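Local coordinates for OxyA protein (Actinoplanes teichomyceticus, PDB 5HH3) that is a heme-dependent cytochrome P450 monooxygenase that probably carries out a phenolic coupling step in the biosynthesis of a glycopeptide antibiotic, at residues 160-165 against 197-202; 272-277 against 360-365. One frame throughout, in Å; residues are numbered along the deposited sequence.

Contact 1 (160-165 against 197-202)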
ATOM      1  N   GLY B 160     -34.210  -2.110  -1.560  1.00 45.83           N
ATOM      2  CA  GLY B 160     -35.479  -1.508  -1.227  1.00 47.37           C
ATOM      3  C   GLY B 160     -35.395  -0.008  -0.975  1.00 48.64           C
ATOM      4  O   GLY B 160     -36.263   0.539  -0.295  1.00 50.09           O
ATOM      5  N   ILE B 161     -34.375   0.672  -1.505  1.00 46.85           N
ATOM      6  CA  ILE B 161     -34.321   2.133  -1.382  1.00 48.56           C
ATOM      7  C   ILE B 161     -35.405   2.689  -2.333  1.00 49.17           C
ATOM      8  O   ILE B 161     -35.414   2.316  -3.498  1.00 47.25           O
ATOM      9  CB  ILE B 161     -32.935   2.725  -1.764  1.00 47.46           C
ATOM     10  CG1 ILE B 161     -31.757   2.011  -1.067  1.00 46.56           C
ATOM     11  CG2 ILE B 161     -32.888   4.218  -1.461  1.00 48.90           C
ATOM     12  CD1 ILE B 161     -31.875   1.919   0.433  1.00 48.12           C
ATOM     13  N   PRO B 162     -36.338   3.543  -1.840  1.00 52.62           N
ATOM     14  CA  PRO B 162     -37.307   4.116  -2.777  1.00 53.93           C
ATOM     15  C   PRO B 162     -36.625   4.936  -3.854  1.00 54.18           C
ATOM     16  O   PRO B 162     -35.577   5.533  -3.593  1.00 53.59           O
ATOM     17  CB  PRO B 162     -38.200   4.997  -1.887  1.00 56.64           C
ATOM     18  CG  PRO B 162     -38.104   4.389  -0.537  1.00 57.02           C
ATOM     19  CD  PRO B 162     -36.697   3.856  -0.441  1.00 54.74           C
ATOM     20  N   ARG B 163     -37.212   4.944  -5.050  1.00 55.04           N
ATOM     21  CA  ARG B 163     -36.621   5.596  -6.220  1.00 54.95           C
ATOM     22  C   ARG B 163     -36.255   7.059  -6.006  1.00 57.23           C
ATOM     23  O   ARG B 163     -35.209   7.512  -6.463  1.00 56.15           O
ATOM     24  CB  ARG B 163     -37.560   5.473  -7.422  1.00 55.23           C
ATOM     25  CG  ARG B 163     -37.612   4.068  -7.993  1.00 53.45           C
ATOM     26  CD  ARG B 163     -36.322   3.755  -8.707  1.00 50.82           C
ATOM     27  NE  ARG B 163     -36.275   2.424  -9.284  1.00 50.10           N
ATOM     28  CZ  ARG B 163     -36.603   2.098 -10.537  1.00 50.11           C
ATOM     29  NH1 ARG B 163     -37.086   2.994 -11.398  1.00 51.43           N
ATOM     30  NH2 ARG B 163     -36.462   0.840 -10.933  1.00 48.83           N
ATOM     31  N   ASP B 164     -37.114   7.776  -5.295  1.00 61.56           N
ATOM     32  CA  ASP B 164     -36.892   9.191  -4.955  1.00 64.72           C
ATOM     33  C   ASP B 164     -35.603   9.448  -4.178  1.00 64.18           C
ATOM     34  O   ASP B 164     -35.004  10.515  -4.319  1.00 63.92           O
ATOM     35  CB  ASP B 164     -38.075   9.734  -4.142  1.00 68.53           C
ATOM     36  CG  ASP B 164     -39.305  10.019  -4.994  1.00 71.88           C
ATOM     37  OD1 ASP B 164     -39.272   9.775  -6.229  1.00 72.50           O
ATOM     38  OD2 ASP B 164     -40.314  10.504  -4.420  1.00 75.05           O
ATOM     39  N   ASP B 165     -35.191   8.471  -3.363  1.00 63.41           N
ATOM     40  CA  ASP B 165     -34.018   8.607  -2.489  1.00 61.75           C
ATOM     41  C   ASP B 165     -32.713   8.163  -3.115  1.00 58.92           C
ATOM     42  O   ASP B 165     -31.654   8.540  -2.623  1.00 59.09           O
ATOM     43  CB  ASP B 165     -34.221   7.798  -1.199  1.00 62.01           C
ATOM     44  CG  ASP B 165     -35.372   8.307  -0.342  1.00 64.94           C
ATOM     45  OD1 ASP B 165     -35.691   9.518  -0.372  1.00 66.44           O
ATOM     46  OD2 ASP B 165     -35.943   7.477   0.397  1.00 65.57           O
ATOM     47  N   ASN B 197     -29.797   4.032   9.259  1.00 63.44           N
ATOM     48  CA  ASN B 197     -30.274   3.795  10.620  1.00 65.90           C
ATOM     49  C   ASN B 197     -31.792   3.897  10.738  1.00 67.21           C
ATOM     50  O   ASN B 197     -32.401   3.116  11.461  1.00 67.92           O
ATOM     51  CB  ASN B 197     -29.621   4.761  11.611  1.00 68.60           C
ATOM     52  CG  ASN B 197     -28.141   4.474  11.834  1.00 67.66           C
ATOM     53  OD1 ASN B 197     -27.626   3.414  11.482  1.00 65.05           O
ATOM     54  ND2 ASN B 197     -27.453   5.432  12.439  1.00 69.96           N
ATOM     55  N   LYS B 198     -32.401   4.841  10.024  1.00 68.59           N
ATOM     56  CA  LYS B 198     -33.873   4.933   9.971  1.00 70.29           C
ATOM     57  C   LYS B 198     -34.472   3.718   9.269  1.00 68.14           C
ATOM     58  O   LYS B 198     -35.404   3.094   9.782  1.00 69.81           O
ATOM     59  CB  LYS B 198     -34.332   6.216   9.269  1.00 71.65           C
ATOM     60  CG  LYS B 198     -34.143   7.459  10.116  1.00 74.75           C
ATOM     61  CD  LYS B 198     -34.385   8.713   9.299  1.00 76.13           C
ATOM     62  CE  LYS B 198     -34.117   9.959  10.125  1.00 79.27           C
ATOM     63  NZ  LYS B 198     -34.102  11.175   9.271  1.00 80.33           N
ATOM     64  N   MET B 199     -33.917   3.398   8.104  1.00 64.64           N
ATOM     65  CA  MET B 199     -34.326   2.230   7.322  1.00 63.65           C
ATOM     66  C   MET B 199     -34.261   0.923   8.118  1.00 62.13           C
ATOM     67  O   MET B 199     -35.158   0.083   8.018  1.00 61.43           O
ATOM     68  CB  MET B 199     -33.448   2.109   6.087  1.00 62.27           C
ATOM     69  CG  MET B 199     -33.731   0.879   5.247  1.00 62.53           C
ATOM     70  SD  MET B 199     -33.319   1.130   3.510  1.00 62.19           S
ATOM     71  CE  MET B 199     -34.725   2.129   3.024  1.00 62.37           C
ATOM     72  N   THR B 200     -33.196   0.764   8.896  1.00 60.57           N
ATOM     73  CA  THR B 200     -33.084  -0.358   9.821  1.00 60.69           C
ATOM     74  C   THR B 200     -34.193  -0.344  10.876  1.00 62.44           C
ATOM     75  O   THR B 200     -34.855  -1.358  11.083  1.00 62.33           O
ATOM     76  CB  THR B 200     -31.708  -0.384  10.505  1.00 59.90           C
ATOM     77  OG1 THR B 200     -30.697  -0.589   9.512  1.00 57.63           O
ATOM     78  CG2 THR B 200     -31.627  -1.516  11.455  1.00 61.15           C
ATOM     79  N   ALA B 201     -34.401   0.800  11.525  1.00 64.12           N
ATOM     80  CA  ALA B 201     -35.467   0.931  12.509  1.00 67.41           C
ATOM     81  C   ALA B 201     -36.827   0.609  11.892  1.00 68.36           C
ATOM     82  O   ALA B 201     -37.612  -0.120  12.493  1.00 70.01           O
ATOM     83  CB  ALA B 201     -35.473   2.321  13.138  1.00 69.57           C
ATOM     84  N   ARG B 202     -37.090   1.121  10.687  1.00 68.19           N
ATOM     85  CA  ARG B 202     -38.340   0.808   9.969  1.00 69.54           C
ATOM     86  C   ARG B 202     -38.509  -0.687   9.728  1.00 67.48           C
ATOM     87  O   ARG B 202     -39.532  -1.265  10.095  1.00 67.19           O
ATOM     88  CB  ARG B 202     -38.456   1.599   8.661  1.00 70.02           C
ATOM     89  CG  ARG B 202     -38.981   3.017   8.878  1.00 74.87           C
ATOM     90  CD  ARG B 202     -39.224   3.766   7.568  1.00 76.29           C
ATOM     91  NE  ARG B 202     -37.991   4.350   7.013  1.00 76.53           N
ATOM     92  CZ  ARG B 202     -37.299   3.912   5.957  1.00 75.97           C
ATOM     93  NH1 ARG B 202     -37.667   2.833   5.259  1.00 75.69           N
ATOM     94  NH2 ARG B 202     -36.193   4.566   5.597  1.00 76.76           N
TER
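M199 reaches out from segment 197-202 of helix 182-205 and lays its thioether against I161, with the G160 carbonyl and the P162 ring beside it, and no hydrogen bond crosses between the segments. The closest approach is I161 CD1 to M199 SD at 3.5 Å; M199 CE lies 3.9 Å from the same I161 CD1. The two side chains cross at about a right angle, so a branch end of the isoleucine meets the sulfur rather than lying along the methionine chain. M199 CG stands anti to the backbone N (chi1 176°), which carries the chain straight out from its helix; the bend at chi3 (-76°) then swings the methyl toward the turn. There M199 CE sits 4.0 Å from G160 O and 4.3 Å from P162 CD. On the opposing side, the CD1 methyl of I161 does the touching. G160 ends helix 142-159 in a Schellman motif, with positive phi and two bonds back into the last turn. P162 then leads into helix 163-178, its O accepting a bond from D165 N at 3.0 Å. The contact thus joins the sharp turn between two helices to the flank of helix 182-205. One face of the R202 guanidinium lies against M199 CA, offset toward the rim, and M199 CE is at its edge, in plane. Beyond the pair, Y195 of helix 182-205 packs on both I161 and P162, while F212 of helix 211-219 packs on M199. Between M199 and its three neighbours, a flexible thioether fitted to a methyl, a proline ring carbon and a carbonyl, the join depends on shape and van der Waals contact; the hydrogen bond of Y195 OH with D165 OD2 adds a polar tie next to them.

Contact 2 (272-277 against 360-365)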
ATOM      1  N   PRO B 272     -27.104 -21.836 -24.521  1.00 52.33           N
ATOM      2  CA  PRO B 272     -27.593 -21.739 -23.136  1.00 51.52           C
ATOM      3  C   PRO B 272     -26.565 -21.260 -22.114  1.00 48.84           C
ATOM      4  O   PRO B 272     -26.949 -20.607 -21.149  1.00 47.86           O
ATOM      5  CB  PRO B 272     -28.018 -23.175 -22.815  1.00 53.13           C
ATOM      6  CG  PRO B 272     -27.145 -24.004 -23.687  1.00 54.05           C
ATOM      7  CD  PRO B 272     -27.095 -23.237 -24.978  1.00 54.55           C
ATOM      8  N   ASP B 273     -25.283 -21.577 -22.309  1.00 48.13           N
ATOM      9  CA  ASP B 273     -24.236 -21.170 -21.353  1.00 46.60           C
ATOM     10  C   ASP B 273     -23.482 -19.897 -21.760  1.00 43.47           C
ATOM     11  O   ASP B 273     -22.380 -19.667 -21.277  1.00 42.29           O
ATOM     12  CB  ASP B 273     -23.249 -22.331 -21.112  1.00 47.56           C
ATOM     13  CG  ASP B 273     -23.927 -23.560 -20.526  1.00 50.66           C
ATOM     14  OD1 ASP B 273     -24.721 -23.404 -19.572  1.00 50.78           O
ATOM     15  OD2 ASP B 273     -23.676 -24.680 -21.027  1.00 53.16           O
ATOM     16  N   TRP B 274     -24.089 -19.060 -22.607  1.00 42.89           N
ATOM     17  CA  TRP B 274     -23.417 -17.865 -23.152  1.00 40.85           C
ATOM     18  C   TRP B 274     -22.814 -16.937 -22.081  1.00 38.57           C
ATOM     19  O   TRP B 274     -21.744 -16.360 -22.292  1.00 37.59           O
ATOM     20  CB  TRP B 274     -24.381 -17.058 -24.044  1.00 41.25           C
ATOM     21  CG  TRP B 274     -25.494 -16.381 -23.297  1.00 40.20           C
ATOM     22  CD1 TRP B 274     -26.748 -16.874 -23.053  1.00 41.48           C
ATOM     23  CD2 TRP B 274     -25.460 -15.085 -22.717  1.00 38.39           C
ATOM     24  NE1 TRP B 274     -27.479 -15.981 -22.328  1.00 40.44           N
ATOM     25  CE2 TRP B 274     -26.719 -14.865 -22.112  1.00 38.77           C
ATOM     26  CE3 TRP B 274     -24.482 -14.092 -22.622  1.00 36.99           C
ATOM     27  CZ2 TRP B 274     -27.027 -13.695 -21.434  1.00 37.47           C
ATOM     28  CZ3 TRP B 274     -24.794 -12.924 -21.943  1.00 36.21           C
ATOM     29  CH2 TRP B 274     -26.058 -12.737 -21.362  1.00 36.49           C
ATOM     30  N   LEU B 275     -23.509 -16.783 -20.951  1.00 37.17           N
ATOM     31  CA  LEU B 275     -23.078 -15.855 -19.919  1.00 35.97           C
ATOM     32  C   LEU B 275     -21.811 -16.345 -19.227  1.00 34.60           C
ATOM     33  O   LEU B 275     -20.945 -15.544 -18.937  1.00 32.17           O
ATOM     34  CB  LEU B 275     -24.173 -15.583 -18.892  1.00 35.53           C
ATOM     35  CG  LEU B 275     -23.788 -14.651 -17.748  1.00 34.40           C
ATOM     36  CD1 LEU B 275     -23.298 -13.308 -18.249  1.00 34.13           C
ATOM     37  CD2 LEU B 275     -24.955 -14.474 -16.790  1.00 35.59           C
ATOM     38  N   ASP B 276     -21.706 -17.648 -18.981  1.00 35.92           N
ATOM     39  CA  ASP B 276     -20.464 -18.208 -18.425  1.00 36.03           C
ATOM     40  C   ASP B 276     -19.242 -17.919 -19.305  1.00 34.59           C
ATOM     41  O   ASP B 276     -18.181 -17.671 -18.767  1.00 31.66           O
ATOM     42  CB  ASP B 276     -20.575 -19.707 -18.198  1.00 39.18           C
ATOM     43  CG  ASP B 276     -21.522 -20.059 -17.071  1.00 41.68           C
ATOM     44  OD1 ASP B 276     -21.568 -19.321 -16.074  1.00 44.00           O
ATOM     45  OD2 ASP B 276     -22.214 -21.084 -17.193  1.00 46.70           O
ATOM     46  N   GLU B 277     -19.400 -17.952 -20.636  1.00 34.68           N
ATOM     47  CA  GLU B 277     -18.300 -17.581 -21.545  1.00 34.63           C
ATOM     48  C   GLU B 277     -17.963 -16.085 -21.505  1.00 33.12           C
ATOM     49  O   GLU B 277     -16.797 -15.717 -21.530  1.00 33.40           O
ATOM     50  CB  GLU B 277     -18.596 -18.017 -22.980  1.00 36.20           C
ATOM     51  CG  GLU B 277     -17.551 -17.612 -24.010  1.00 36.47           C
ATOM     52  CD  GLU B 277     -16.227 -18.337 -23.890  1.00 37.14           C
ATOM     53  OE1 GLU B 277     -15.344 -18.033 -24.716  1.00 37.96           O
ATOM     54  OE2 GLU B 277     -16.030 -19.204 -22.994  1.00 36.63           O
ATOM     55  N   THR B 360     -29.990 -10.301 -17.913  1.00 37.14           N
ATOM     56  CA  THR B 360     -31.100  -9.462 -18.321  1.00 38.41           C
ATOM     57  C   THR B 360     -30.625  -8.309 -19.185  1.00 38.77           C
ATOM     58  O   THR B 360     -31.180  -8.079 -20.260  1.00 40.88           O
ATOM     59  CB  THR B 360     -31.856  -8.915 -17.083  1.00 39.00           C
ATOM     60  OG1 THR B 360     -32.255 -10.020 -16.256  1.00 39.42           O
ATOM     61  CG2 THR B 360     -33.104  -8.142 -17.496  1.00 40.48           C
ATOM     62  N   ALA B 361     -29.608  -7.581 -18.729  1.00 37.77           N
ATOM     63  CA  ALA B 361     -29.194  -6.355 -19.417  1.00 37.48           C
ATOM     64  C   ALA B 361     -28.478  -6.577 -20.757  1.00 37.38           C
ATOM     65  O   ALA B 361     -28.650  -5.779 -21.687  1.00 37.64           O
ATOM     66  CB  ALA B 361     -28.376  -5.463 -18.496  1.00 36.97           C
ATOM     67  N   ILE B 362     -27.703  -7.649 -20.878  1.00 36.13           N
ATOM     68  CA  ILE B 362     -26.932  -7.872 -22.099  1.00 37.48           C
ATOM     69  C   ILE B 362     -27.835  -8.234 -23.294  1.00 37.98           C
ATOM     70  O   ILE B 362     -27.699  -7.620 -24.351  1.00 38.61           O
ATOM     71  CB  ILE B 362     -25.785  -8.905 -21.899  1.00 37.13           C
ATOM     72  CG1 ILE B 362     -24.743  -8.380 -20.898  1.00 38.34           C
ATOM     73  CG2 ILE B 362     -25.127  -9.279 -23.218  1.00 37.42           C
ATOM     74  CD1 ILE B 362     -24.142  -7.042 -21.266  1.00 40.12           C
ATOM     75  N   PRO B 363     -28.743  -9.224 -23.138  1.00 37.51           N
ATOM     76  CA  PRO B 363     -29.713  -9.477 -24.205  1.00 38.67           C
ATOM     77  C   PRO B 363     -30.585  -8.284 -24.516  1.00 38.90           C
ATOM     78  O   PRO B 363     -30.883  -8.047 -25.688  1.00 39.30           O
ATOM     79  CB  PRO B 363     -30.569 -10.615 -23.633  1.00 39.14           C
ATOM     80  CG  PRO B 363     -29.611 -11.344 -22.751  1.00 38.26           C
ATOM     81  CD  PRO B 363     -28.899 -10.213 -22.059  1.00 37.02           C
ATOM     82  N   ALA B 364     -30.994  -7.538 -23.487  1.00 38.28           N
ATOM     83  CA  ALA B 364     -31.774  -6.307 -23.708  1.00 39.28           C
ATOM     84  C   ALA B 364     -31.049  -5.312 -24.629  1.00 39.70           C
ATOM     85  O   ALA B 364     -31.645  -4.768 -25.562  1.00 41.07           O
ATOM     86  CB  ALA B 364     -32.086  -5.645 -22.391  1.00 38.89           C
ATOM     87  N   LEU B 365     -29.757  -5.103 -24.366  1.00 38.91           N
ATOM     88  CA  LEU B 365     -28.911  -4.258 -25.203  1.00 39.30           C
ATOM     89  C   LEU B 365     -28.786  -4.782 -26.630  1.00 40.15           C
ATOM     90  O   LEU B 365     -28.941  -4.018 -27.563  1.00 40.36           O
ATOM     91  CB  LEU B 365     -27.522  -4.094 -24.591  1.00 38.37           C
ATOM     92  CG  LEU B 365     -26.498  -3.263 -25.376  1.00 38.86           C
ATOM     93  CD1 LEU B 365     -27.050  -1.922 -25.836  1.00 40.28           C
ATOM     94  CD2 LEU B 365     -25.253  -3.053 -24.544  1.00 38.04           C
TER
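W274 offers the six-membered part of its indole to I362 and P363, two consecutive residues of helix 351-368, in a purely apolar contact. W274 CZ2 meets P363 CG at 3.7 Å, and W274 CZ3 meets I362 CG2 at 3.9 Å. Between these two carbons of the indole, W274 CH2 touches both partners, lying 3.9 Å from P363 CD and likewise 3.9 Å from I362 CB, so the aromatic system spans the step from one residue to the next. Both side chains come to the indole at an oblique angle. I362 uses its CG2 branch, while the end of the CG1 branch leads away from the indole. P363 contributes the CG and CD carbons of its ring. Its N has no bond to the preceding turn, and helix 351-368 is kinked there; the proline CD, fixed to that N, is one of the atoms resting on the indole. The tryptophan opens helix 274-282, just after D273 at the N-cap position. Three and six residues on, this helix carries E277 and R280, the ExxR pair that marks the K helix of cytochromes P450; the partner helix 351-368 is the L helix, which follows the heme-ligating C348. With chi1 at 69°, W274 CG sits over its own backbone, flanked by N and C; chi2 (-92°) sets the rotation of the ring plane. L275 CB covers one face of the indole, 3.9 Å above its plane and offset toward the rim. Farther out, I331 of a loop also packs on W274, and M254 of helix 225-256 on I362. E277 forms salt bridges through OE1 with R280 and through OE2 with R333, tying the tryptophan's helix to the segment holding D330 and R333, ahead of C348.

Contact 1 closes before contact 2 opens along the chain; their centres lie 31 Å apart and their nearest atoms about 12 Å, without touching. No helix supplies a segment to both, yet two helices run to each. Helix 225-256 meets N197 and T200 near its start, and I362 and L365 toward its end. Helix 142-159 meets A361 and L365 near its start and I161 near its end. Contact 1 joins the turn after helix 142-159 to helix 182-205; contact 2 joins helices 274-282 and 351-368. The shared helices thus link the outer pair to the core pair of this P450 fold, the side chains of I161 and I362 lying about 13 and 11 Å from a heme.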